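Local atomic coordinates of ABC transporter periplasmic substrate-binding protein (Desulfovibrio alaskensis, PDB entry 5MY5), a protein that binds tungstate with high selectivity in the periplasm and probably hands it over to its ABC transporter for uptake into the cell. Residues 30-35 / 40-45; 55-60 / 243-248; 247-252 / 256-261. The protein carries 2 engineered substitutions. All blocks are in the same frame, centred on the assembly; numbering follows the deposited sequence.

Contact 1: residues 30-35 / 40-45; sequences MATTTS and GLLDDL
Thr-32 divides its two branches between two neighbours: the hydroxyl OG1 is hydrogen-bonded to the carbonyl oxygen of Leu-80 in strand 78-81, and the methyl CG2 meets Leu-42. The setting is the opening beta-alpha unit of a periplasmic-binding-protein fold, in which strand 27-33 runs into the short helix 34-39 and helix 41-53 then lies over the strand. With OG1 anti to the backbone N (chi1 -169°), the hydroxyl is turned to the adjacent strand and the methyl is left for the helix. Thr-32 and Leu-42 thus reach toward each other tip to tip, with CG2 of Thr-32 3.9 Å from CD1 of Leu-42. The side chain of Met-30, two residues back on the strand and bent at its last torsion, crosses that of Leu-42 at a slant, its SD toward CD1. Trp-59 of the neighbouring strand 56-62 touches Met-30, Thr-32 and Leu-42 alike, so the indole fills in beside the apolar contact, while the buried hydroxyl of Thr-32 is satisfied by strand 78-81. One step further on, Thr-33 occupies the N-cap of helix 34-39, its OG1 hydrogen-bonded to both His-82 and Thr-36. Gly-40 leaves helical geometry with positive phi after helix 34-39 and stands at the N-cap position of helix 41-53. Across the interface, one leucine methyl serves both strand residues: SD of Met-30 lies 4.1 Å from CD1 of Leu-42.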
ATOM      1  N   MET A  30      -8.171  -8.896  14.018  1.00 16.26           N
ATOM      2  CA  MET A  30      -7.986  -8.401  12.636  1.00 15.80           C
ATOM      3  C   MET A  30      -6.773  -9.076  12.023  1.00 16.53           C
ATOM      4  O   MET A  30      -5.807  -9.264  12.654  1.00 18.96           O
ATOM      5  CB  MET A  30      -7.767  -6.904  12.630  1.00 16.90           C
ATOM      6  CG  MET A  30      -7.202  -6.307  11.361  1.00 18.15           C
ATOM      7  SD  MET A  30      -6.913  -4.514  11.449  1.00 18.21           S
ATOM      8  CE  MET A  30      -8.556  -3.967  11.432  1.00 19.74           C
ATOM      9  N   ALA A  31      -6.902  -9.320  10.730  1.00 16.41           N
ATOM     10  CA  ALA A  31      -5.765  -9.603   9.930  1.00 17.13           C
ATOM     11  C   ALA A  31      -5.527  -8.482   9.000  1.00 16.87           C
ATOM     12  O   ALA A  31      -6.441  -7.991   8.315  1.00 16.20           O
ATOM     13  CB  ALA A  31      -5.979 -10.873   9.129  1.00 19.20           C
ATOM     14  N   THR A  32      -4.261  -8.058   8.930  1.00 15.75           N
ATOM     15  CA  THR A  32      -3.831  -6.999   7.989  1.00 15.24           C
ATOM     16  C   THR A  32      -2.441  -7.297   7.413  1.00 16.33           C
ATOM     17  O   THR A  32      -1.976  -8.412   7.613  1.00 18.64           O
ATOM     18  CB  THR A  32      -3.884  -5.678   8.732  1.00 15.55           C
ATOM     19  OG1 THR A  32      -3.737  -4.549   7.840  1.00 16.33           O
ATOM     20  CG2 THR A  32      -2.803  -5.524   9.808  1.00 17.16           C
ATOM     21  N   THR A  33      -1.870  -6.358   6.707  1.00 17.10           N
ATOM     22  CA  THR A  33      -0.632  -6.640   5.986  1.00 17.94           C
ATOM     23  C   THR A  33       0.584  -6.075   6.667  1.00 17.51           C
ATOM     24  O   THR A  33       0.489  -5.097   7.405  1.00 18.64           O
ATOM     25  CB  THR A  33      -0.689  -6.119   4.581  1.00 17.22           C
ATOM     26  OG1 THR A  33      -0.674  -4.675   4.525  1.00 18.06           O
ATOM     27  CG2 THR A  33      -1.994  -6.598   3.894  1.00 21.87           C
ATOM     28  N   THR A  34       1.749  -6.649   6.335  1.00 18.42           N
ATOM     29  CA  THR A  34       3.014  -6.184   6.827  1.00 19.78           C
ATOM     30  C   THR A  34       3.238  -4.729   6.476  1.00 17.94           C
ATOM     31  O   THR A  34       3.580  -3.938   7.304  1.00 19.01           O
ATOM     32  CB  THR A  34       4.086  -7.070   6.184  1.00 22.33           C
ATOM     33  OG1 THR A  34       3.806  -8.431   6.518  1.00 25.38           O
ATOM     34  CG2 THR A  34       5.529  -6.640   6.657  1.00 23.41           C
ATOM     35  N   SER A  35       2.906  -4.319   5.262  1.00 18.72           N
ATOM     36  CA  SER A  35       3.104  -2.957   4.883  1.00 20.16           C
ATOM     37  C   SER A  35       2.229  -2.045   5.748  1.00 19.28           C
ATOM     38  O   SER A  35       2.670  -0.933   6.161  1.00 21.55           O
ATOM     39  CB  SER A  35       2.848  -2.645   3.389  1.00 20.59           C
ATOM     40  OG  SER A  35       1.571  -3.020   3.006  1.00 29.22           O
ATOM     41  N   GLY A  40       2.618   2.280  10.891  1.00 19.82           N
ATOM     42  CA  GLY A  40       2.257   2.650  12.260  1.00 21.13           C
ATOM     43  C   GLY A  40       0.875   3.257  12.451  1.00 21.80           C
ATOM     44  O   GLY A  40       0.524   3.636  13.586  1.00 20.54           O
ATOM     45  N   LEU A  41       0.074   3.338  11.384  1.00 18.87           N
ATOM     46  CA  LEU A  41      -1.285   3.899  11.465  1.00 18.54           C
ATOM     47  C   LEU A  41      -2.114   3.208  12.566  1.00 18.41           C
ATOM     48  O   LEU A  41      -2.809   3.928  13.286  1.00 18.84           O
ATOM     49  CB  LEU A  41      -1.993   3.806  10.123  1.00 18.14           C
ATOM     50  CG  LEU A  41      -3.446   4.352  10.122  1.00 18.70           C
ATOM     51  CD1 LEU A  41      -3.492   5.814  10.328  1.00 18.32           C
ATOM     52  CD2 LEU A  41      -4.168   3.929   8.821  1.00 18.59           C
ATOM     53  N   LEU A  42      -2.122   1.913  12.626  1.00 18.92           N
ATOM     54  CA  LEU A  42      -2.953   1.179  13.590  1.00 17.15           C
ATOM     55  C   LEU A  42      -2.504   1.416  15.022  1.00 20.83           C
ATOM     56  O   LEU A  42      -3.321   1.428  15.924  1.00 18.78           O
ATOM     57  CB  LEU A  42      -2.957  -0.339  13.310  1.00 18.68           C
ATOM     58  CG  LEU A  42      -3.715  -0.702  12.013  1.00 18.64           C
ATOM     59  CD1 LEU A  42      -3.515  -2.162  11.723  1.00 17.99           C
ATOM     60  CD2 LEU A  42      -5.210  -0.354  12.073  1.00 21.63           C
ATOM     61  N   ASP A  43      -1.196   1.661  15.234  1.00 18.80           N
ATOM     62  CA  ASP A  43      -0.733   2.015  16.589  1.00 20.02           C
ATOM     63  C   ASP A  43      -1.320   3.324  17.042  1.00 22.67           C
ATOM     64  O   ASP A  43      -1.472   3.496  18.258  1.00 26.75           O
ATOM     65  CB  ASP A  43       0.785   2.106  16.625  1.00 24.95           C
ATOM     66  CG  ASP A  43       1.440   0.803  16.330  1.00 25.57           C
ATOM     67  OD1 ASP A  43       1.106  -0.200  16.926  1.00 30.80           O
ATOM     68  OD2 ASP A  43       2.361   0.740  15.485  1.00 35.62           O
ATOM     69  N   ASP A  44      -1.571   4.247  16.144  1.00 21.28           N
ATOM     70  CA  ASP A  44      -2.299   5.484  16.464  1.00 24.12           C
ATOM     71  C   ASP A  44      -3.772   5.310  16.590  1.00 24.23           C
ATOM     72  O   ASP A  44      -4.411   5.875  17.490  1.00 25.17           O
ATOM     73  CB  ASP A  44      -2.035   6.528  15.362  1.00 29.90           C
ATOM     74  CG  ASP A  44      -1.143   7.628  15.788  1.00 39.57           C
ATOM     75  OD1 ASP A  44      -0.030   7.322  16.306  1.00 45.17           O
ATOM     76  OD2 ASP A  44      -1.570   8.785  15.562  1.00 40.80           O
ATOM     77  N   LEU A  45      -4.391   4.552  15.661  1.00 19.99           N
ATOM     78  CA  LEU A  45      -5.842   4.420  15.614  1.00 20.84           C
ATOM     79  C   LEU A  45      -6.381   3.546  16.709  1.00 21.38           C
ATOM     80  O   LEU A  45      -7.502   3.810  17.216  1.00 21.05           O
ATOM     81  CB  LEU A  45      -6.294   3.853  14.238  1.00 19.79           C
ATOM     82  CG  LEU A  45      -6.130   4.803  13.093  1.00 22.37           C
ATOM     83  CD1 LEU A  45      -6.663   4.106  11.822  1.00 23.36           C
ATOM     84  CD2 LEU A  45      -6.804   6.198  13.247  1.00 25.15           C
TER

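Contact 2: residues 55-60 / 243-248; sequences IELRWT and DKFVNW
With CG1 beside the backbone N (chi1 -60°) and the chain extended beyond it, Ile-55 sends its terminal methyl to the aliphatic root of Lys-244, while Phe-245, whose CG lies anti to its own backbone N (chi1 -180°), brings its ring to Leu-57. The contact illustrates how a helix packs across a sheet in an alpha/beta domain, here where it meets strand 56-62: Ile-55, just before the strand, and Leu-57 within it point to the helix, and the consecutive residues Lys-244 and Phe-245 meet them. CD1 of Ile-55 sits 3.5 Å from CG of Lys-244 and 3.8 Å from its CB, the two chains crossing at a slant. The lysine chain coils through three successive bends of the same sense. Deeper in, Leu-57 and Phe-245 cross at about a right angle, and CD2 of Leu-57 comes within 3.9 Å of ring atom CE1 of Phe-245. Glu-56 and Arg-58, which alternate with these residues, take no part in the apolar contact and pair with each other. Arg-58 NE donates to Glu-56 OE2 at 3.0 Å in an almost straight salt bridge (176°), leaving in the guanidinium plane but meeting the carboxylate from above its plane. Around the apolar seam, Phe-49 of helix 41-53 packs edge-to-face with Phe-245 and also touches Ile-55, while Leu-28 and Met-30 of strand 27-33 and Ile-78 of strand 78-81 bear on Phe-245.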
ATOM      1  N   ILE A  55     -13.974  -1.249  22.549  1.00 18.69           N
ATOM      2  CA  ILE A  55     -13.551  -2.506  21.960  1.00 17.99           C
ATOM      3  C   ILE A  55     -12.054  -2.466  21.814  1.00 18.36           C
ATOM      4  O   ILE A  55     -11.531  -1.509  21.322  1.00 19.86           O
ATOM      5  CB  ILE A  55     -14.221  -2.714  20.563  1.00 16.69           C
ATOM      6  CG1 ILE A  55     -15.726  -2.733  20.694  1.00 17.41           C
ATOM      7  CG2 ILE A  55     -13.641  -4.007  19.926  1.00 17.71           C
ATOM      8  CD1 ILE A  55     -16.402  -2.572  19.350  1.00 17.93           C
ATOM      9  N   GLU A  56     -11.339  -3.522  22.282  1.00 19.57           N
ATOM     10  CA  GLU A  56      -9.913  -3.697  22.079  1.00 19.24           C
ATOM     11  C   GLU A  56      -9.638  -4.319  20.668  1.00 19.99           C
ATOM     12  O   GLU A  56     -10.275  -5.312  20.332  1.00 20.33           O
ATOM     13  CB  GLU A  56      -9.298  -4.635  23.152  1.00 22.25           C
ATOM     14  CG  GLU A  56      -7.778  -4.824  22.971  1.00 23.88           C
ATOM     15  CD  GLU A  56      -7.141  -5.875  23.912  1.00 27.79           C
ATOM     16  OE1 GLU A  56      -7.851  -6.511  24.685  1.00 35.65           O
ATOM     17  OE2 GLU A  56      -5.946  -6.157  23.711  1.00 31.51           O
ATOM     18  N   LEU A  57      -8.765  -3.678  19.888  1.00 17.62           N
ATOM     19  CA  LEU A  57      -8.385  -4.196  18.546  1.00 16.87           C
ATOM     20  C   LEU A  57      -7.034  -4.843  18.648  1.00 18.47           C
ATOM     21  O   LEU A  57      -6.062  -4.220  19.041  1.00 20.34           O
ATOM     22  CB  LEU A  57      -8.307  -3.061  17.526  1.00 19.71           C
ATOM     23  CG  LEU A  57      -7.871  -3.418  16.109  1.00 20.46           C
ATOM     24  CD1 LEU A  57      -8.906  -4.265  15.370  1.00 21.78           C
ATOM     25  CD2 LEU A  57      -7.517  -2.177  15.260  1.00 20.80           C
ATOM     26  N   ARG A  58      -6.963  -6.105  18.212  1.00 16.32           N
ATOM     27  CA  ARG A  58      -5.728  -6.874  18.130  1.00 17.89           C
ATOM     28  C   ARG A  58      -5.536  -7.193  16.673  1.00 18.69           C
ATOM     29  O   ARG A  58      -6.474  -7.606  15.994  1.00 20.74           O
ATOM     30  CB  ARG A  58      -5.740  -8.108  18.988  1.00 20.71           C
ATOM     31  CG  ARG A  58      -5.781  -7.852  20.477  1.00 22.39           C
ATOM     32  CD  ARG A  58      -5.830  -9.172  21.227  1.00 25.71           C
ATOM     33  NE  ARG A  58      -6.174  -8.976  22.642  1.00 28.95           N
ATOM     34  CZ  ARG A  58      -6.608  -9.970  23.419  1.00 31.74           C
ATOM     35  NH1 ARG A  58      -6.743 -11.220  22.960  1.00 37.29           N
ATOM     36  NH2 ARG A  58      -6.981  -9.696  24.667  1.00 37.42           N
ATOM     37  N   TRP A  59      -4.321  -7.086  16.184  1.00 18.16           N
ATOM     38  CA  TRP A  59      -4.117  -7.387  14.783  1.00 18.39           C
ATOM     39  C   TRP A  59      -2.878  -8.240  14.583  1.00 21.87           C
ATOM     40  O   TRP A  59      -1.979  -8.161  15.355  1.00 24.48           O
ATOM     41  CB  TRP A  59      -4.068  -6.159  13.889  1.00 19.15           C
ATOM     42  CG  TRP A  59      -2.982  -5.192  14.101  1.00 18.76           C
ATOM     43  CD1 TRP A  59      -1.804  -5.103  13.413  1.00 21.37           C
ATOM     44  CD2 TRP A  59      -2.974  -4.156  15.069  1.00 20.22           C
ATOM     45  NE1 TRP A  59      -1.064  -4.056  13.891  1.00 21.91           N
ATOM     46  CE2 TRP A  59      -1.751  -3.459  14.917  1.00 22.30           C
ATOM     47  CE3 TRP A  59      -3.909  -3.704  16.019  1.00 21.15           C
ATOM     48  CZ2 TRP A  59      -1.393  -2.382  15.749  1.00 23.24           C
ATOM     49  CZ3 TRP A  59      -3.547  -2.638  16.860  1.00 23.92           C
ATOM     50  CH2 TRP A  59      -2.314  -1.964  16.687  1.00 23.07           C
ATOM     51  N   THR A  60      -2.871  -9.041  13.547  1.00 18.87           N
ATOM     52  CA  THR A  60      -1.696  -9.720  13.100  1.00 20.61           C
ATOM     53  C   THR A  60      -1.445  -9.270  11.688  1.00 18.93           C
ATOM     54  O   THR A  60      -2.415  -9.206  10.842  1.00 20.05           O
ATOM     55  CB  THR A  60      -2.000 -11.209  13.110  1.00 21.12           C
ATOM     56  OG1 THR A  60      -2.125 -11.579  14.508  1.00 29.92           O
ATOM     57  CG2 THR A  60      -0.876 -12.027  12.547  1.00 24.06           C
ATOM     58  N   ASP A 243     -18.356  -4.790  12.442  1.00 16.27           N
ATOM     59  CA  ASP A 243     -19.156  -3.705  11.908  1.00 17.13           C
ATOM     60  C   ASP A 243     -18.917  -2.381  12.678  1.00 16.26           C
ATOM     61  O   ASP A 243     -18.933  -1.367  12.056  1.00 17.09           O
ATOM     62  CB  ASP A 243     -20.675  -3.996  12.012  1.00 21.29           C
ATOM     63  CG  ASP A 243     -21.159  -5.061  11.056  1.00 25.49           C
ATOM     64  OD1 ASP A 243     -20.379  -5.354  10.094  1.00 26.45           O
ATOM     65  OD2 ASP A 243     -22.307  -5.625  11.321  1.00 24.00           O
ATOM     66  N   LYS A 244     -18.690  -2.451  13.998  1.00 16.63           N
ATOM     67  CA  LYS A 244     -18.394  -1.261  14.780  1.00 16.03           C
ATOM     68  C   LYS A 244     -17.109  -0.610  14.333  1.00 16.44           C
ATOM     69  O   LYS A 244     -16.993   0.624  14.268  1.00 17.07           O
ATOM     70  CB  LYS A 244     -18.405  -1.587  16.247  1.00 17.88           C
ATOM     71  CG  LYS A 244     -18.240  -0.425  17.207  1.00 21.83           C
ATOM     72  CD  LYS A 244     -19.428   0.560  17.266  1.00 24.35           C
ATOM     73  CE  LYS A 244     -20.797  -0.080  17.599  1.00 24.96           C
ATOM     74  NZ  LYS A 244     -20.871  -0.672  19.007  1.00 23.86           N
ATOM     75  N   PHE A 245     -16.096  -1.409  14.014  1.00 14.52           N
ATOM     76  CA  PHE A 245     -14.833  -0.880  13.529  1.00 16.95           C
ATOM     77  C   PHE A 245     -15.059  -0.181  12.184  1.00 15.24           C
ATOM     78  O   PHE A 245     -14.436   0.846  11.951  1.00 16.49           O
ATOM     79  CB  PHE A 245     -13.732  -1.995  13.417  1.00 14.80           C
ATOM     80  CG  PHE A 245     -12.436  -1.508  12.931  1.00 16.28           C
ATOM     81  CD1 PHE A 245     -11.581  -0.825  13.766  1.00 16.71           C
ATOM     82  CD2 PHE A 245     -12.062  -1.725  11.646  1.00 16.90           C
ATOM     83  CE1 PHE A 245     -10.354  -0.361  13.302  1.00 19.67           C
ATOM     84  CE2 PHE A 245     -10.794  -1.318  11.216  1.00 19.11           C
ATOM     85  CZ  PHE A 245      -9.972  -0.635  12.006  1.00 17.89           C
ATOM     86  N   VAL A 246     -15.794  -0.823  11.263  1.00 15.27           N
ATOM     87  CA  VAL A 246     -16.039  -0.219   9.932  1.00 14.88           C
ATOM     88  C   VAL A 246     -16.745   1.080  10.124  1.00 17.28           C
ATOM     89  O   VAL A 246     -16.397   2.089   9.489  1.00 16.41           O
ATOM     90  CB  VAL A 246     -16.829  -1.151   9.021  1.00 18.20           C
ATOM     91  CG1 VAL A 246     -17.185  -0.575   7.685  1.00 16.73           C
ATOM     92  CG2 VAL A 246     -16.067  -2.418   8.755  1.00 19.65           C
ATOM     93  N   ASN A 247     -17.704   1.068  11.028  1.00 15.85           N
ATOM     94  CA  ASN A 247     -18.485   2.298  11.264  1.00 17.71           C
ATOM     95  C   ASN A 247     -17.589   3.402  11.768  1.00 15.65           C
ATOM     96  O   ASN A 247     -17.667   4.526  11.332  1.00 18.97           O
ATOM     97  CB  ASN A 247     -19.646   1.978  12.228  1.00 18.02           C
ATOM     98  CG  ASN A 247     -20.476   3.178  12.539  1.00 20.47           C
ATOM     99  OD1 ASN A 247     -20.144   3.942  13.414  1.00 21.02           O
ATOM    100  ND2 ASN A 247     -21.607   3.296  11.837  1.00 23.49           N
ATOM    101  N   TRP A 248     -16.749   3.095  12.785  1.00 16.34           N
ATOM    102  CA  TRP A 248     -15.817   3.994  13.284  1.00 14.48           C
ATOM    103  C   TRP A 248     -14.830   4.550  12.261  1.00 17.22           C
ATOM    104  O   TRP A 248     -14.615   5.781  12.174  1.00 17.12           O
ATOM    105  CB  TRP A 248     -15.094   3.360  14.483  1.00 15.88           C
ATOM    106  CG  TRP A 248     -14.127   4.281  15.177  1.00 15.29           C
ATOM    107  CD1 TRP A 248     -14.451   5.237  16.095  1.00 17.10           C
ATOM    108  CD2 TRP A 248     -12.718   4.314  15.057  1.00 15.48           C
ATOM    109  NE1 TRP A 248     -13.342   5.884  16.500  1.00 17.02           N
ATOM    110  CE2 TRP A 248     -12.240   5.314  15.904  1.00 17.90           C
ATOM    111  CE3 TRP A 248     -11.772   3.577  14.291  1.00 17.49           C
ATOM    112  CZ2 TRP A 248     -10.894   5.630  15.996  1.00 18.82           C
ATOM    113  CZ3 TRP A 248     -10.471   3.848  14.410  1.00 18.21           C
ATOM    114  CH2 TRP A 248     -10.007   4.880  15.257  1.00 20.54           C
TER

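Contact 3: residues 247-252 / 256-261; sequences NWMASP and KTIGDF
Pro-252 and Lys-256 stand one helical turn apart, with CA atoms 6.1 Å from each other, at the start of helix 252-260, which follows helix 239-250 after the extended Ser-251. The first-turn hydrogen bond, Lys-256 N to Pro-252 O, measures 3.0 Å with an N-H...O angle of 156°. CB of Lys-256 brushes the same oxygen at 3.5 Å, and the rest of its extended chain leads away. At the junction of the helices OG of Ser-251 donates to the oxygen of Trp-248 at 2.8 Å; that oxygen also receives the backbone N of Ser-251. As N-cap, the serine caps a backbone N of the following turn too, so a single hydroxyl ties the end of one helix to the start of the next. Across the junction, Met-249 is bent at both chi2 and chi3, which carries its CE to within 3.8 Å of CD1 of Ile-258, the two chains crossing at roughly a right angle. This apolar pair lies against the sheet: Met-249 touches Leu-102 and Ile-258 touches Met-103, both of strand 100-112, Phe-269 of strand 266-271 adjoins Ile-258, and Leu-45 of helix 41-53 lies against Met-249.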
ATOM      1  N   ASN A 247     -17.704   1.068  11.028  1.00 15.85           N
ATOM      2  CA  ASN A 247     -18.485   2.298  11.264  1.00 17.71           C
ATOM      3  C   ASN A 247     -17.589   3.402  11.768  1.00 15.65           C
ATOM      4  O   ASN A 247     -17.667   4.526  11.332  1.00 18.97           O
ATOM      5  CB  ASN A 247     -19.646   1.978  12.228  1.00 18.02           C
ATOM      6  CG  ASN A 247     -20.476   3.178  12.539  1.00 20.47           C
ATOM      7  OD1 ASN A 247     -20.144   3.942  13.414  1.00 21.02           O
ATOM      8  ND2 ASN A 247     -21.607   3.296  11.837  1.00 23.49           N
ATOM      9  N   TRP A 248     -16.749   3.095  12.785  1.00 16.34           N
ATOM     10  CA  TRP A 248     -15.817   3.994  13.284  1.00 14.48           C
ATOM     11  C   TRP A 248     -14.830   4.550  12.261  1.00 17.22           C
ATOM     12  O   TRP A 248     -14.615   5.781  12.174  1.00 17.12           O
ATOM     13  CB  TRP A 248     -15.094   3.360  14.483  1.00 15.88           C
ATOM     14  CG  TRP A 248     -14.127   4.281  15.177  1.00 15.29           C
ATOM     15  CD1 TRP A 248     -14.451   5.237  16.095  1.00 17.10           C
ATOM     16  CD2 TRP A 248     -12.718   4.314  15.057  1.00 15.48           C
ATOM     17  NE1 TRP A 248     -13.342   5.884  16.500  1.00 17.02           N
ATOM     18  CE2 TRP A 248     -12.240   5.314  15.904  1.00 17.90           C
ATOM     19  CE3 TRP A 248     -11.772   3.577  14.291  1.00 17.49           C
ATOM     20  CZ2 TRP A 248     -10.894   5.630  15.996  1.00 18.82           C
ATOM     21  CZ3 TRP A 248     -10.471   3.848  14.410  1.00 18.21           C
ATOM     22  CH2 TRP A 248     -10.007   4.880  15.257  1.00 20.54           C
ATOM     23  N   MET A 249     -14.283   3.672  11.394  1.00 17.47           N
ATOM     24  CA  MET A 249     -13.240   4.120  10.499  1.00 17.49           C
ATOM     25  C   MET A 249     -13.857   4.998   9.420  1.00 16.18           C
ATOM     26  O   MET A 249     -13.125   5.845   8.860  1.00 18.94           O
ATOM     27  CB  MET A 249     -12.626   2.928   9.707  1.00 16.32           C
ATOM     28  CG  MET A 249     -11.735   2.104  10.574  1.00 18.83           C
ATOM     29  SD  MET A 249     -10.125   2.896  10.912  1.00 19.03           S
ATOM     30  CE  MET A 249      -9.293   2.552   9.309  1.00 17.18           C
ATOM     31  N   ALA A 250     -15.129   4.756   9.053  1.00 18.37           N
ATOM     32  CA  ALA A 250     -15.783   5.521   7.944  1.00 18.73           C
ATOM     33  C   ALA A 250     -16.389   6.859   8.462  1.00 23.80           C
ATOM     34  O   ALA A 250     -16.864   7.660   7.657  1.00 22.27           O
ATOM     35  CB  ALA A 250     -16.894   4.709   7.312  1.00 22.91           C
ATOM     36  N   SER A 251     -16.366   7.074   9.757  1.00 20.20           N
ATOM     37  CA  SER A 251     -17.002   8.283  10.352  1.00 22.23           C
ATOM     38  C   SER A 251     -16.206   9.477   9.913  1.00 24.72           C
ATOM     39  O   SER A 251     -14.972   9.420   9.748  1.00 21.90           O
ATOM     40  CB  SER A 251     -16.981   8.156  11.891  1.00 21.19           C
ATOM     41  OG  SER A 251     -15.731   8.276  12.485  1.00 19.44           O
ATOM     42  N   PRO A 252     -16.866  10.615   9.719  1.00 21.48           N
ATOM     43  CA  PRO A 252     -16.066  11.817   9.438  1.00 21.81           C
ATOM     44  C   PRO A 252     -14.892  12.115  10.359  1.00 21.86           C
ATOM     45  O   PRO A 252     -13.832  12.583   9.914  1.00 22.54           O
ATOM     46  CB  PRO A 252     -17.125  12.932   9.566  1.00 23.66           C
ATOM     47  CG  PRO A 252     -18.393  12.258   9.140  1.00 26.00           C
ATOM     48  CD  PRO A 252     -18.317  10.831   9.631  1.00 22.01           C
ATOM     49  N   LYS A 256     -10.979  12.158   9.190  1.00 20.99           N
ATOM     50  CA  LYS A 256     -10.129  13.294   9.392  1.00 22.62           C
ATOM     51  C   LYS A 256      -8.858  12.860  10.091  1.00 19.00           C
ATOM     52  O   LYS A 256      -7.789  13.289   9.705  1.00 22.61           O
ATOM     53  CB  LYS A 256     -10.892  14.417  10.172  1.00 26.61           C
ATOM     54  CG  LYS A 256     -10.075  15.661  10.426  1.00 32.76           C
ATOM     55  CD  LYS A 256     -10.900  16.759  11.095  1.00 36.74           C
ATOM     56  CE  LYS A 256     -10.063  18.042  11.035  1.00 44.08           C
ATOM     57  NZ  LYS A 256     -10.455  19.077  12.041  1.00 52.45           N
ATOM     58  N   THR A 257      -8.928  12.011  11.116  1.00 20.07           N
ATOM     59  CA  THR A 257      -7.787  11.506  11.843  1.00 18.50           C
ATOM     60  C   THR A 257      -6.832  10.757  10.864  1.00 19.83           C
ATOM     61  O   THR A 257      -5.572  10.868  10.984  1.00 19.46           O
ATOM     62  CB  THR A 257      -8.142  10.531  12.991  1.00 22.31           C
ATOM     63  OG1 THR A 257      -8.992  11.199  14.000  1.00 24.25           O
ATOM     64  CG2 THR A 257      -6.934   9.990  13.703  1.00 23.44           C
ATOM     65  N   ILE A 258      -7.420   9.945   9.971  1.00 18.78           N
ATOM     66  CA  ILE A 258      -6.559   9.207   9.014  1.00 20.10           C
ATOM     67  C   ILE A 258      -5.861  10.227   8.102  1.00 20.84           C
ATOM     68  O   ILE A 258      -4.611  10.130   7.877  1.00 20.95           O
ATOM     69  CB  ILE A 258      -7.435   8.268   8.233  1.00 19.79           C
ATOM     70  CG1 ILE A 258      -7.888   7.113   9.158  1.00 18.84           C
ATOM     71  CG2 ILE A 258      -6.710   7.722   6.977  1.00 18.71           C
ATOM     72  CD1 ILE A 258      -8.932   6.265   8.537  1.00 20.51           C
ATOM     73  N   GLY A 259      -6.573  11.208   7.616  1.00 20.05           N
ATOM     74  CA  GLY A 259      -6.006  12.250   6.720  1.00 21.29           C
ATOM     75  C   GLY A 259      -4.938  13.100   7.403  1.00 23.23           C
ATOM     76  O   GLY A 259      -3.870  13.529   6.782  1.00 23.52           O
ATOM     77  N   ASP A 260      -5.120  13.319   8.701  1.00 21.95           N
ATOM     78  CA  ASP A 260      -4.088  14.016   9.495  1.00 22.52           C
ATOM     79  C   ASP A 260      -2.902  13.212  10.018  1.00 22.46           C
ATOM     80  O   ASP A 260      -1.961  13.777  10.556  1.00 23.01           O
ATOM     81  CB  ASP A 260      -4.813  14.669  10.678  1.00 25.09           C
ATOM     82  CG  ASP A 260      -5.649  15.856  10.255  1.00 28.42           C
ATOM     83  OD1 ASP A 260      -5.501  16.318   9.140  1.00 33.99           O
ATOM     84  OD2 ASP A 260      -6.504  16.277  11.056  1.00 31.65           O
ATOM     85  N   PHE A 261      -2.885  11.885   9.817  1.00 20.85           N
ATOM     86  CA  PHE A 261      -1.786  11.039  10.254  1.00 18.53           C
ATOM     87  C   PHE A 261      -0.543  11.415   9.490  1.00 21.62           C
ATOM     88  O   PHE A 261      -0.605  11.707   8.301  1.00 22.91           O
ATOM     89  CB  PHE A 261      -2.112   9.531   9.995  1.00 20.87           C
ATOM     90  CG  PHE A 261      -1.010   8.592  10.356  1.00 20.22           C
ATOM     91  CD1 PHE A 261      -0.755   8.285  11.669  1.00 21.32           C
ATOM     92  CD2 PHE A 261      -0.158   8.058   9.384  1.00 21.36           C
ATOM     93  CE1 PHE A 261       0.255   7.430  12.041  1.00 22.87           C
ATOM     94  CE2 PHE A 261       0.845   7.204   9.797  1.00 21.60           C
ATOM     95  CZ  PHE A 261       1.060   6.903  11.076  1.00 21.39           C
TER

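How the contacts relate
From the N terminus, contact 1 closes first, bringing strand 27-33 and helix 41-53 together across helix 34-39 and Gly-40. The chain then enters strand 56-62, completing a beta-alpha-beta crossover, and contact 2 joins that strand to helix 239-250 after a detour of 182 residues. Contact 3 opens where contact 2 ends, sharing Asn-247 and Trp-248, and closes the short turn into helix 252-260. The three run in series, none nested within another. Contacts 1 and 2 meet through the parallel strands, where Met-30 N and Arg-58 O are 2.9 Å apart, probably hydrogen-bonded; contacts 1 and 3 meet where Leu-45 packs on Met-249 and Thr-257.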